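Local structure of glucoamylase (1LF6) at residues 45-50 and 126-132. The protein hydrolyses terminal alpha-1,4-linked glucose units from the non-reducing ends of starch-type chains, probably releasing beta-D-glucose, and probably also hydrolyses isomaltose. Numbering follows the deposited sequence.
Sequences NYVSKV and TDVKRNS
Ser-48 OG reaches into the turn 126-132, where two backbone carbonyls lie within bonding distance: Asp-127 O at 2.9 Å and Arg-130 O at 3.2 Å, either of which, or the nearby water, could take its single proton. OG lies anti to the Ser-48 backbone N, beside the carbonyl carbon (chi1 -178°), which carries it to the carbonyls of the other loop. A water completes the link, lying 2.6 Å from Ser-48 OG, donating to Val-50 O and accepting from Thr-126 OG1. Beside this polar centre, Asn-131 sends its amide across to the other loop: OD1 takes the backbone N-H of Lys-49 at 2.7 Å, with the N almost in line with the C=O but the N-H bent (138°). The CB of Asn-131 rests on Val-50 CG2 at 3.6 Å, while Val-50 CG1 meets Thr-126 CG2. With an alanine at Asn-131, the Lys-49 N-H would probably lose its acceptor and the two loops their direct amide link. At the exposed side of the contact, Val-47 CG1 lies against the carbonyl oxygen of Lys-129.

Further out, Asp-127 braces the turn from within: OD2 accepts from Lys-129 N (2.9 Å), an Asx turn, and OD1 forms a salt bridge with Arg-130 NH2 (2.7 Å). Arg-130 also pairs with Glu-263 and Glu-267, tying the turn to helix 254-266 and the residue just after it. The contact thus joins two sheets of the N-terminal beta-sandwich domain, the hairpin loop between strands 118-126 and 132-141 meeting the connection from strand 39-42 to 51-55, with helix 269-284 packed against Asn-45, Thr-126 and Val-128.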
loop_
_atom_site.group_PDB
_atom_site.type_symbol
_atom_site.label_atom_id
_atom_site.label_comp_id
_atom_site.label_asym_id
_atom_site.label_seq_id
_atom_site.Cartn_x
_atom_site.Cartn_y
_atom_site.Cartn_z
ATOM N N ASN A 45 -4.001 5.763 16.626
ATOM C CA ASN A 45 -3.158 6.323 17.679
ATOM C C ASN A 45 -1.776 5.693 17.562
ATOM O O ASN A 45 -1.605 4.703 16.850
ATOM C CB ASN A 45 -3.752 6.080 19.083
ATOM C CG ASN A 45 -3.836 4.604 19.460
ATOM O OD1 ASN A 45 -4.923 4.046 19.573
ATOM N ND2 ASN A 45 -2.688 3.976 19.674
ATOM N N TYR A 46 -0.795 6.260 18.253
ATOM C CA TYR A 46 0.570 5.750 18.186
ATOM C C TYR A 46 0.917 4.682 19.216
ATOM O O TYR A 46 1.965 4.042 19.128
ATOM C CB TYR A 46 1.563 6.914 18.282
ATOM C CG TYR A 46 1.465 7.869 17.109
ATOM C CD1 TYR A 46 0.829 9.106 17.235
ATOM C CD2 TYR A 46 1.974 7.515 15.861
ATOM C CE1 TYR A 46 0.701 9.965 16.138
ATOM C CE2 TYR A 46 1.851 8.360 14.763
ATOM C CZ TYR A 46 1.218 9.580 14.904
ATOM O OH TYR A 46 1.105 10.410 13.811
ATOM N N VAL A 47 0.025 4.475 20.179
ATOM C CA VAL A 47 0.240 3.482 21.224
ATOM C C VAL A 47 0.114 2.055 20.692
ATOM O O VAL A 47 1.024 1.242 20.859
ATOM C CB VAL A 47 -0.769 3.668 22.383
ATOM C CG1 VAL A 47 -0.450 2.695 23.511
ATOM C CG2 VAL A 47 -0.730 5.109 22.885
ATOM N N SER A 48 -1.015 1.754 20.056
ATOM C CA SER A 48 -1.260 0.421 19.510
ATOM C C SER A 48 -0.485 0.241 18.209
ATOM O O SER A 48 -0.953 0.634 17.139
ATOM C CB SER A 48 -2.755 0.226 19.254
ATOM O OG SER A 48 -3.021 -1.084 18.769
ATOM N N LYS A 49 0.699 -0.358 18.312
ATOM C CA LYS A 49 1.553 -0.573 17.154
ATOM C C LYS A 49 1.309 -1.903 16.447
ATOM O O LYS A 49 2.205 -2.739 16.339
ATOM C CB LYS A 49 3.025 -0.456 17.566
ATOM C CG LYS A 49 3.383 0.868 18.239
ATOM C CD LYS A 49 4.895 1.052 18.297
ATOM C CE LYS A 49 5.305 2.143 19.274
ATOM N NZ LYS A 49 4.499 3.381 19.180
ATOM N N VAL A 50 0.084 -2.084 15.967
ATOM C CA VAL A 50 -0.317 -3.288 15.248
ATOM C C VAL A 50 -1.155 -2.906 14.028
ATOM O O VAL A 50 -2.093 -2.117 14.133
ATOM C CB VAL A 50 -1.174 -4.221 16.139
ATOM C CG1 VAL A 50 -1.725 -5.380 15.309
ATOM C CG2 VAL A 50 -0.336 -4.752 17.298
ATOM N N THR A 126 -8.477 -3.697 16.043
ATOM C CA THR A 126 -7.439 -3.822 17.057
ATOM C C THR A 126 -7.800 -3.138 18.370
ATOM O O THR A 126 -8.763 -2.376 18.444
ATOM C CB THR A 126 -6.105 -3.246 16.555
ATOM O OG1 THR A 126 -6.282 -1.874 16.188
ATOM C CG2 THR A 126 -5.607 -4.034 15.348
ATOM N N ASP A 127 -7.014 -3.428 19.401
ATOM C CA ASP A 127 -7.202 -2.860 20.725
ATOM C C ASP A 127 -6.505 -1.504 20.732
ATOM O O ASP A 127 -5.284 -1.426 20.605
ATOM C CB ASP A 127 -6.583 -3.799 21.771
ATOM C CG ASP A 127 -6.869 -3.367 23.209
ATOM O OD1 ASP A 127 -6.840 -4.241 24.099
ATOM O OD2 ASP A 127 -7.109 -2.167 23.449
ATOM N N VAL A 128 -7.284 -0.434 20.865
ATOM C CA VAL A 128 -6.727 0.914 20.858
ATOM C C VAL A 128 -5.697 1.170 21.959
ATOM O O VAL A 128 -4.831 2.036 21.816
ATOM C CB VAL A 128 -7.844 1.979 20.976
ATOM C CG1 VAL A 128 -8.794 1.873 19.786
ATOM C CG2 VAL A 128 -8.609 1.795 22.287
ATOM N N LYS A 129 -5.774 0.408 23.045
ATOM C CA LYS A 129 -4.859 0.592 24.170
ATOM C C LYS A 129 -3.606 -0.267 24.187
ATOM O O LYS A 129 -2.612 0.109 24.809
ATOM C CB LYS A 129 -5.598 0.379 25.492
ATOM C CG LYS A 129 -6.444 1.552 25.939
ATOM C CD LYS A 129 -6.989 1.301 27.332
ATOM C CE LYS A 129 -7.540 2.573 27.947
ATOM N NZ LYS A 129 -7.922 2.360 29.372
ATOM N N ARG A 130 -3.640 -1.414 23.521
ATOM C CA ARG A 130 -2.483 -2.297 23.523
ATOM C C ARG A 130 -2.287 -3.036 22.201
ATOM O O ARG A 130 -3.158 -3.018 21.335
ATOM C CB ARG A 130 -2.614 -3.289 24.676
ATOM C CG ARG A 130 -3.941 -4.036 24.686
ATOM C CD ARG A 130 -4.139 -4.796 25.992
ATOM N NE ARG A 130 -4.356 -3.903 27.129
ATOM C CZ ARG A 130 -5.521 -3.334 27.431
ATOM N NH1 ARG A 130 -5.618 -2.536 28.488
ATOM N NH2 ARG A 130 -6.593 -3.569 26.685
ATOM N N ASN A 131 -1.142 -3.696 22.063
ATOM C CA ASN A 131 -0.799 -4.411 20.837
ATOM C C ASN A 131 -1.475 -5.766 20.640
ATOM O O ASN A 131 -0.843 -6.817 20.779
ATOM C CB ASN A 131 0.722 -4.579 20.753
ATOM C CG ASN A 131 1.456 -3.255 20.861
ATOM O OD1 ASN A 131 1.096 -2.285 20.202
ATOM N ND2 ASN A 131 2.491 -3.209 21.688
ATOM N N SER A 132 -2.760 -5.743 20.298
ATOM C CA SER A 132 -3.488 -6.984 20.065
ATOM C C SER A 132 -4.514 -6.851 18.945
ATOM O O SER A 132 -5.187 -5.825 18.812
ATOM C CB SER A 132 -4.191 -7.444 21.347
ATOM O OG SER A 132 -5.343 -6.664 21.601
HETATM O O HOH W 1 -3.611 -1.053 16.240
#